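Local coordinates for protein CCR4-not transcription complex subunit 1 (Chaetomium thermophilum var. thermophilum DSM 1495, PDB 6H3Z) that probably serves, through this MIF4G-like domain of NOT1, as part of the adaptor core of the CCR4-NOT complex, thought to deadenylate mRNA and repress transcription, at residues A[128-133]-A[151-156]; A[136-141]-A[173-178]. All blocks are in the same frame, centred on the assembly; numbering follows the deposited sequence.

In the fold
Both contacts lie in the MIF4G-like domain, an all-helical fold, with centres about 15 Å apart, and their segments alternate along the chain. Contact 1 is partly buried and brings the end of helix 118-129 to the start of helix 154-166; contact 2 is a surface contact between the lead-in to helix 140-146 and helix 172-183. Each therefore joins helices that are not consecutive. F137 bridges them, its ring packing on F129 and Q132. Aromatic rings serve both, by their faces in contact 1, which adds a capping aspartate and backbone carbonyls, whereas in contact 2 F175 is met at a face and an edge by two leucines and a turn of backbone, and Q178 packs on one of those leucines.

Contact 1: A[128-133]-A[151-156]; sequences LFHQQP and LLDWKN
Two rings of segment 128-133, those of F129 and H130, are each covered on one face by segment 151-156. CD1 of L151 sits almost squarely above the F129 ring in a CH-pi contact, 4.1 Å from its centroid, while L151 CB comes to 3.6 Å from F129 CD2 at the rim. Over the H130 imidazole the corresponding place belongs to D153, whose CB makes a CH-pi contact 4.0 Å from the ring centroid; L151 CA lies at the imidazole edge, in its plane. The D153 carboxylate stands nearly upright on that imidazole, the two planes 86° apart. D153 OD2 is 3.1 Å from H130 ND1, but the angle is too poor for a hydrogen bond; the clear contact between the two side chains is the one made by CB. The imidazole also lies against the L151 carbonyl, H130 CD2 being 3.4 Å from L151 O. The polar hold on this ring comes from its other nitrogen, as NE2 is hydrogen-bonded to the carbonyl of D150, just before the second segment.

D153 has a separate task. With CG anti to the backbone N (chi1 -166°), the carboxylate reaches forward to cap the helix it precedes: N156 N donates to D153 OD1 at 3.0 Å and 164°, and OD1 accepts through its anti lone pair. H130 itself projects from a type I turn, closed by Q132 N to F129 O at 3.2 Å, which ends the run of helix 118-129.

A helix-ending turn is thus packed on the N-cap of a later helix in this all-helical MIF4G-like domain. Around this junction, F129 also meets the ring of F94 and packs on S90 and L93 of helix 80-93. L151 rests on L110, E111 and R114 of helix 100-116 and on L146 of helix 140-146, where L152 also packs.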
ATOM      1  N   LEU A 128       2.218  -6.864  10.541  1.00 86.64           N
ATOM      2  CA  LEU A 128       3.369  -6.884   9.642  1.00 85.76           C
ATOM      3  C   LEU A 128       3.538  -5.517   8.965  1.00 88.53           C
ATOM      4  O   LEU A 128       4.663  -5.022   8.873  1.00 88.26           O
ATOM      5  CB  LEU A 128       3.207  -7.994   8.590  1.00 86.49           C
ATOM      6  CG  LEU A 128       4.123  -7.945   7.374  1.00 90.74           C
ATOM      7  CD1 LEU A 128       5.493  -8.453   7.709  1.00 92.51           C
ATOM      8  CD2 LEU A 128       3.542  -8.731   6.227  1.00 92.21           C
ATOM      9  N   PHE A 129       2.421  -4.910   8.504  1.00 83.78           N
ATOM     10  CA  PHE A 129       2.430  -3.592   7.864  1.00 82.12           C
ATOM     11  C   PHE A 129       2.879  -2.513   8.847  1.00 91.99           C
ATOM     12  O   PHE A 129       3.786  -1.728   8.537  1.00 91.24           O
ATOM     13  CB  PHE A 129       1.059  -3.272   7.240  1.00 81.81           C
ATOM     14  CG  PHE A 129       0.932  -3.772   5.825  1.00 82.29           C
ATOM     15  CD1 PHE A 129       0.859  -5.139   5.554  1.00 85.74           C
ATOM     16  CD2 PHE A 129       0.936  -2.885   4.756  1.00 82.75           C
ATOM     17  CE1 PHE A 129       0.785  -5.606   4.245  1.00 86.45           C
ATOM     18  CE2 PHE A 129       0.845  -3.353   3.440  1.00 85.80           C
ATOM     19  CZ  PHE A 129       0.778  -4.711   3.195  1.00 84.88           C
ATOM     20  N   HIS A 130       2.320  -2.560  10.072  1.00 93.62           N
ATOM     21  CA  HIS A 130       2.595  -1.625  11.164  1.00 95.41           C
ATOM     22  C   HIS A 130       3.965  -1.819  11.826  1.00 99.88           C
ATOM     23  O   HIS A 130       4.302  -1.064  12.740  1.00101.40           O
ATOM     24  CB  HIS A 130       1.455  -1.663  12.208  1.00 97.90           C
ATOM     25  CG  HIS A 130       0.160  -1.064  11.722  1.00101.48           C
ATOM     26  ND1 HIS A 130      -0.655  -0.339  12.571  1.00103.94           N
ATOM     27  CD2 HIS A 130      -0.411  -1.089  10.490  1.00103.21           C
ATOM     28  CE1 HIS A 130      -1.697   0.042  11.842  1.00103.25           C
ATOM     29  NE2 HIS A 130      -1.597  -0.386  10.585  1.00103.15           N
ATOM     30  N   GLN A 131       4.756  -2.798  11.343  1.00 94.96           N
ATOM     31  CA  GLN A 131       6.108  -3.151  11.796  1.00 94.89           C
ATOM     32  C   GLN A 131       7.154  -2.668  10.788  1.00 96.68           C
ATOM     33  O   GLN A 131       8.353  -2.748  11.054  1.00 98.05           O
ATOM     34  CB  GLN A 131       6.235  -4.680  11.899  1.00 97.96           C
ATOM     35  CG  GLN A 131       6.044  -5.272  13.286  1.00118.52           C
ATOM     36  CD  GLN A 131       5.945  -6.787  13.229  1.00147.05           C
ATOM     37  OE1 GLN A 131       4.947  -7.377  13.658  1.00150.46           O
ATOM     38  NE2 GLN A 131       6.970  -7.456  12.694  1.00133.53           N
ATOM     39  N   GLN A 132       6.718  -2.251   9.604  1.00 91.26           N
ATOM     40  CA  GLN A 132       7.616  -1.792   8.544  1.00 90.19           C
ATOM     41  C   GLN A 132       8.099  -0.375   8.769  1.00 94.94           C
ATOM     42  O   GLN A 132       7.294   0.473   9.171  1.00 96.50           O
ATOM     43  CB  GLN A 132       6.903  -1.812   7.189  1.00 89.90           C
ATOM     44  CG  GLN A 132       6.459  -3.170   6.713  1.00 90.71           C
ATOM     45  CD  GLN A 132       7.508  -4.234   6.870  1.00 94.79           C
ATOM     46  OE1 GLN A 132       7.285  -5.191   7.594  1.00 88.29           O
ATOM     47  NE2 GLN A 132       8.670  -4.077   6.223  1.00 75.46           N
ATOM     48  N   PRO A 133       9.359  -0.049   8.407  1.00 90.26           N
ATOM     49  CA  PRO A 133       9.808   1.341   8.521  1.00 90.30           C
ATOM     50  C   PRO A 133       8.980   2.271   7.625  1.00 94.76           C
ATOM     51  O   PRO A 133       8.744   1.979   6.448  1.00 94.93           O
ATOM     52  CB  PRO A 133      11.279   1.271   8.102  1.00 93.10           C
ATOM     53  CG  PRO A 133      11.390   0.067   7.302  1.00 96.77           C
ATOM     54  CD  PRO A 133      10.445  -0.907   7.906  1.00 92.08           C
ATOM     55  N   LEU A 151      -4.147  -1.136   7.236  1.00 78.28           N
ATOM     56  CA  LEU A 151      -2.703  -1.333   7.113  1.00 75.32           C
ATOM     57  C   LEU A 151      -1.855  -0.077   7.116  1.00 78.01           C
ATOM     58  O   LEU A 151      -0.653  -0.203   7.180  1.00 79.61           O
ATOM     59  CB  LEU A 151      -2.420  -2.167   5.858  1.00 74.96           C
ATOM     60  CG  LEU A 151      -3.260  -3.457   5.702  1.00 79.16           C
ATOM     61  CD1 LEU A 151      -3.235  -3.934   4.301  1.00 78.93           C
ATOM     62  CD2 LEU A 151      -2.796  -4.543   6.632  1.00 80.47           C
ATOM     63  N   LEU A 152      -2.435   1.120   7.109  1.00 75.29           N
ATOM     64  CA  LEU A 152      -1.629   2.350   7.123  1.00 74.31           C
ATOM     65  C   LEU A 152      -1.384   2.846   8.553  1.00 80.03           C
ATOM     66  O   LEU A 152      -2.350   2.985   9.311  1.00 82.22           O
ATOM     67  CB  LEU A 152      -2.277   3.455   6.245  1.00 74.18           C
ATOM     68  CG  LEU A 152      -2.225   3.250   4.727  1.00 78.03           C
ATOM     69  CD1 LEU A 152      -3.236   4.119   4.019  1.00 78.36           C
ATOM     70  CD2 LEU A 152      -0.809   3.465   4.170  1.00 77.53           C
ATOM     71  N   ASP A 153      -0.099   3.082   8.935  1.00 75.16           N
ATOM     72  CA  ASP A 153       0.253   3.582  10.274  1.00 74.79           C
ATOM     73  C   ASP A 153       0.709   5.020  10.135  1.00 79.60           C
ATOM     74  O   ASP A 153       1.842   5.269   9.685  1.00 78.18           O
ATOM     75  CB  ASP A 153       1.343   2.726  10.928  1.00 76.50           C
ATOM     76  CG  ASP A 153       1.489   2.986  12.402  1.00 88.94           C
ATOM     77  OD1 ASP A 153       2.131   3.983  12.762  1.00 91.64           O
ATOM     78  OD2 ASP A 153       0.942   2.203  13.195  1.00 97.24           O
ATOM     79  N   TRP A 154      -0.191   5.978  10.478  1.00 77.01           N
ATOM     80  CA  TRP A 154       0.077   7.404  10.307  1.00 76.35           C
ATOM     81  C   TRP A 154       1.185   7.925  11.200  1.00 80.12           C
ATOM     82  O   TRP A 154       1.871   8.841  10.758  1.00 80.29           O
ATOM     83  CB  TRP A 154      -1.178   8.250  10.417  1.00 75.62           C
ATOM     84  CG  TRP A 154      -2.230   7.908   9.407  1.00 76.87           C
ATOM     85  CD1 TRP A 154      -3.499   7.495   9.671  1.00 80.17           C
ATOM     86  CD2 TRP A 154      -2.101   7.916   7.971  1.00 76.89           C
ATOM     87  NE1 TRP A 154      -4.186   7.284   8.496  1.00 80.10           N
ATOM     88  CE2 TRP A 154      -3.350   7.521   7.436  1.00 80.95           C
ATOM     89  CE3 TRP A 154      -1.050   8.218   7.080  1.00 77.93           C
ATOM     90  CZ2 TRP A 154      -3.582   7.415   6.055  1.00 79.94           C
ATOM     91  CZ3 TRP A 154      -1.289   8.127   5.712  1.00 79.29           C
ATOM     92  CH2 TRP A 154      -2.541   7.725   5.216  1.00 80.07           C
ATOM     93  N   LYS A 155       1.440   7.310  12.392  1.00 76.57           N
ATOM     94  CA  LYS A 155       2.582   7.738  13.218  1.00 76.90           C
ATOM     95  C   LYS A 155       3.909   7.428  12.478  1.00 81.05           C
ATOM     96  O   LYS A 155       4.746   8.325  12.337  1.00 81.61           O
ATOM     97  CB  LYS A 155       2.567   7.157  14.654  1.00 79.25           C
ATOM     98  CG  LYS A 155       3.798   7.623  15.455  1.00 96.42           C
ATOM     99  CD  LYS A 155       3.864   7.219  16.934  1.00110.55           C
ATOM    100  CE  LYS A 155       5.271   7.340  17.550  1.00121.06           C
ATOM    101  NZ  LYS A 155       5.782   8.751  17.706  1.00127.76           N
ATOM    102  N   ASN A 156       4.056   6.183  11.954  1.00 77.03           N
ATOM    103  CA  ASN A 156       5.240   5.736  11.215  1.00 76.91           C
ATOM    104  C   ASN A 156       5.436   6.575   9.972  1.00 81.09           C
ATOM    105  O   ASN A 156       6.550   7.053   9.747  1.00 83.19           O
ATOM    106  CB  ASN A 156       5.136   4.260  10.828  1.00 77.57           C
ATOM    107  CG  ASN A 156       5.380   3.269  11.928  1.00119.99           C
ATOM    108  OD1 ASN A 156       5.510   3.607  13.113  1.00118.31           O
ATOM    109  ND2 ASN A 156       5.434   2.005  11.543  1.00119.14           N
TER

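Contact 2: A[136-141]-A[173-178]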
ATOM      1  N   LEU A 136       8.956   3.153   3.740  1.00 87.87           N
ATOM      2  CA  LEU A 136       8.479   2.210   2.731  1.00 86.83           C
ATOM      3  C   LEU A 136       7.163   2.649   2.131  1.00 87.90           C
ATOM      4  O   LEU A 136       6.875   2.340   0.985  1.00 86.64           O
ATOM      5  CB  LEU A 136       8.312   0.815   3.324  1.00 86.66           C
ATOM      6  CG  LEU A 136       9.593   0.053   3.613  1.00 93.30           C
ATOM      7  CD1 LEU A 136       9.300  -1.157   4.457  1.00 93.65           C
ATOM      8  CD2 LEU A 136      10.309  -0.359   2.323  1.00 97.23           C
ATOM      9  N   PHE A 137       6.364   3.377   2.913  1.00 84.16           N
ATOM     10  CA  PHE A 137       5.042   3.854   2.519  1.00 82.99           C
ATOM     11  C   PHE A 137       5.095   5.208   1.878  1.00 82.95           C
ATOM     12  O   PHE A 137       4.064   5.666   1.389  1.00 81.29           O
ATOM     13  CB  PHE A 137       4.091   3.859   3.723  1.00 84.09           C
ATOM     14  CG  PHE A 137       3.993   2.511   4.374  1.00 86.28           C
ATOM     15  CD1 PHE A 137       3.127   1.548   3.879  1.00 90.85           C
ATOM     16  CD2 PHE A 137       4.808   2.181   5.447  1.00 91.03           C
ATOM     17  CE1 PHE A 137       3.052   0.289   4.462  1.00 93.53           C
ATOM     18  CE2 PHE A 137       4.747   0.918   6.025  1.00 96.05           C
ATOM     19  CZ  PHE A 137       3.862  -0.020   5.533  1.00 94.70           C
ATOM     20  N   LEU A 138       6.294   5.824   1.824  1.00 78.06           N
ATOM     21  CA  LEU A 138       6.476   7.146   1.245  1.00 78.49           C
ATOM     22  C   LEU A 138       6.433   7.123  -0.281  1.00 85.15           C
ATOM     23  O   LEU A 138       7.399   7.505  -0.945  1.00 86.93           O
ATOM     24  CB  LEU A 138       7.727   7.857   1.790  1.00 78.98           C
ATOM     25  CG  LEU A 138       7.750   8.208   3.299  1.00 81.67           C
ATOM     26  CD1 LEU A 138       8.748   9.272   3.560  1.00 82.66           C
ATOM     27  CD2 LEU A 138       6.389   8.676   3.818  1.00 81.29           C
ATOM     28  N   SER A 139       5.258   6.700  -0.812  1.00 82.04           N
ATOM     29  CA  SER A 139       4.823   6.566  -2.200  1.00 83.97           C
ATOM     30  C   SER A 139       3.321   6.864  -2.185  1.00 87.65           C
ATOM     31  O   SER A 139       2.547   6.096  -1.616  1.00 84.79           O
ATOM     32  CB  SER A 139       5.085   5.144  -2.713  1.00 88.90           C
ATOM     33  OG  SER A 139       4.545   4.881  -4.003  1.00 99.82           O
ATOM     34  N   LEU A 140       2.921   8.004  -2.759  1.00 87.95           N
ATOM     35  CA  LEU A 140       1.520   8.431  -2.811  1.00 88.64           C
ATOM     36  C   LEU A 140       0.605   7.393  -3.465  1.00 92.96           C
ATOM     37  O   LEU A 140      -0.491   7.167  -2.961  1.00 91.67           O
ATOM     38  CB  LEU A 140       1.366   9.796  -3.512  1.00 91.31           C
ATOM     39  CG  LEU A 140       1.969  11.020  -2.806  1.00 95.99           C
ATOM     40  CD1 LEU A 140       2.097  12.157  -3.754  1.00 99.44           C
ATOM     41  CD2 LEU A 140       1.157  11.448  -1.591  1.00 95.76           C
ATOM     42  N   SER A 141       1.059   6.754  -4.567  1.00 90.98           N
ATOM     43  CA  SER A 141       0.289   5.721  -5.270  1.00 91.02           C
ATOM     44  C   SER A 141       0.043   4.475  -4.385  1.00 91.53           C
ATOM     45  O   SER A 141      -1.038   3.876  -4.480  1.00 92.12           O
ATOM     46  CB  SER A 141       0.912   5.371  -6.622  1.00 96.83           C
ATOM     47  OG  SER A 141       2.328   5.422  -6.587  1.00111.34           O
ATOM     48  N   ILE A 173       8.092  18.601   0.952  1.00103.13           N
ATOM     49  CA  ILE A 173       6.983  19.513   1.264  1.00102.76           C
ATOM     50  C   ILE A 173       5.852  19.228   0.270  1.00108.75           C
ATOM     51  O   ILE A 173       4.681  19.192   0.650  1.00106.73           O
ATOM     52  CB  ILE A 173       7.406  21.015   1.281  1.00108.73           C
ATOM     53  CG1 ILE A 173       8.543  21.268   2.296  1.00108.90           C
ATOM     54  CG2 ILE A 173       6.201  21.924   1.584  1.00109.28           C
ATOM     55  CD1 ILE A 173       9.214  22.625   2.224  1.00117.67           C
ATOM     56  N   ASP A 174       6.225  18.962  -0.995  1.00109.64           N
ATOM     57  CA  ASP A 174       5.291  18.623  -2.062  1.00110.37           C
ATOM     58  C   ASP A 174       4.624  17.283  -1.756  1.00107.81           C
ATOM     59  O   ASP A 174       3.404  17.185  -1.864  1.00106.31           O
ATOM     60  CB  ASP A 174       5.994  18.611  -3.422  1.00116.26           C
ATOM     61  CG  ASP A 174       5.073  18.996  -4.564  1.00141.31           C
ATOM     62  OD1 ASP A 174       4.116  18.232  -4.840  1.00141.88           O
ATOM     63  OD2 ASP A 174       5.316  20.055  -5.195  1.00155.43           O
ATOM     64  N   PHE A 175       5.405  16.285  -1.283  1.00100.36           N
ATOM     65  CA  PHE A 175       4.854  14.986  -0.909  1.00 96.07           C
ATOM     66  C   PHE A 175       3.880  15.155   0.253  1.00 97.22           C
ATOM     67  O   PHE A 175       2.831  14.505   0.257  1.00 97.43           O
ATOM     68  CB  PHE A 175       5.965  13.986  -0.539  1.00 96.18           C
ATOM     69  CG  PHE A 175       5.475  12.578  -0.257  1.00 95.26           C
ATOM     70  CD1 PHE A 175       5.078  12.204   1.021  1.00 96.46           C
ATOM     71  CD2 PHE A 175       5.423  11.625  -1.265  1.00 97.67           C
ATOM     72  CE1 PHE A 175       4.618  10.906   1.281  1.00 95.21           C
ATOM     73  CE2 PHE A 175       4.974  10.322  -0.999  1.00 98.01           C
ATOM     74  CZ  PHE A 175       4.561   9.980   0.267  1.00 93.84           C
ATOM     75  N   LEU A 176       4.222  16.030   1.236  1.00 90.38           N
ATOM     76  CA  LEU A 176       3.388  16.289   2.408  1.00 86.65           C
ATOM     77  C   LEU A 176       2.056  16.919   2.028  1.00 91.79           C
ATOM     78  O   LEU A 176       1.031  16.383   2.443  1.00 89.98           O
ATOM     79  CB  LEU A 176       4.134  17.086   3.484  1.00 86.10           C
ATOM     80  CG  LEU A 176       3.373  17.431   4.766  1.00 88.40           C
ATOM     81  CD1 LEU A 176       2.842  16.206   5.478  1.00 84.21           C
ATOM     82  CD2 LEU A 176       4.233  18.231   5.690  1.00 92.51           C
ATOM     83  N   GLU A 177       2.060  18.007   1.209  1.00 91.24           N
ATOM     84  CA  GLU A 177       0.850  18.679   0.712  1.00 92.91           C
ATOM     85  C   GLU A 177      -0.038  17.640   0.017  1.00 94.92           C
ATOM     86  O   GLU A 177      -1.200  17.446   0.385  1.00 93.07           O
ATOM     87  CB  GLU A 177       1.209  19.749  -0.327  1.00 98.35           C
ATOM     88  CG  GLU A 177       1.843  21.029   0.177  1.00116.59           C
ATOM     89  CD  GLU A 177       1.916  22.089  -0.912  1.00155.41           C
ATOM     90  OE1 GLU A 177       0.837  22.564  -1.342  1.00160.65           O
ATOM     91  OE2 GLU A 177       3.038  22.405  -1.375  1.00150.51           O
ATOM     92  N   GLN A 178       0.556  16.943  -0.962  1.00 91.84           N
ATOM     93  CA  GLN A 178      -0.069  15.907  -1.765  1.00 91.48           C
ATOM     94  C   GLN A 178      -0.724  14.831  -0.915  1.00 92.57           C
ATOM     95  O   GLN A 178      -1.882  14.486  -1.176  1.00 91.37           O
ATOM     96  CB  GLN A 178       0.930  15.320  -2.773  1.00 93.23           C
ATOM     97  CG  GLN A 178       1.079  16.166  -4.040  1.00 98.51           C
ATOM     98  CD  GLN A 178       1.876  15.467  -5.117  1.00123.19           C
ATOM     99  OE1 GLN A 178       1.313  14.953  -6.092  1.00120.72           O
ATOM    100  NE2 GLN A 178       3.204  15.425  -4.970  1.00116.48           N
TER
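S139 N donates to F137 O at 2.7 Å, closing an inverse gamma turn centred on L138, and it is against this turn that F175 brings its ring from the neighbouring helix. Both atoms of the bond lie near the plane of that ring at its edge, with S139 N 3.5 Å from F175 CZ. The phenylalanine thus meets mainly backbone with its far end, and L138 CD2 adds an apolar contact at 3.8 Å to F175 CE1. Having CG anti to the backbone N (chi1 -175°) carries the ring outward from helix 172-183 to get there.

L140 takes one face of F175: its CD2 lies above the ring, offset toward the rim, 4.2 Å from the centroid in a CH-pi contact, and its CG is 3.6 Å from F175 CE2. The two side chains run past each other in opposite directions. The other branch, CD1, meets Q178 CB at 3.5 Å, so that L140 reaches two residues about one helical turn apart; the extended Q178 chain crosses it at about a right angle.

S139 is the N-cap residue of helix 140-146, whose first turn supplies L140, so a turn leading into one helix packs on the side of another in the same array. M161 of helix 154-166 touches both L138 and F175, while I173 and L176 pack on helices 197-209 and 214-225.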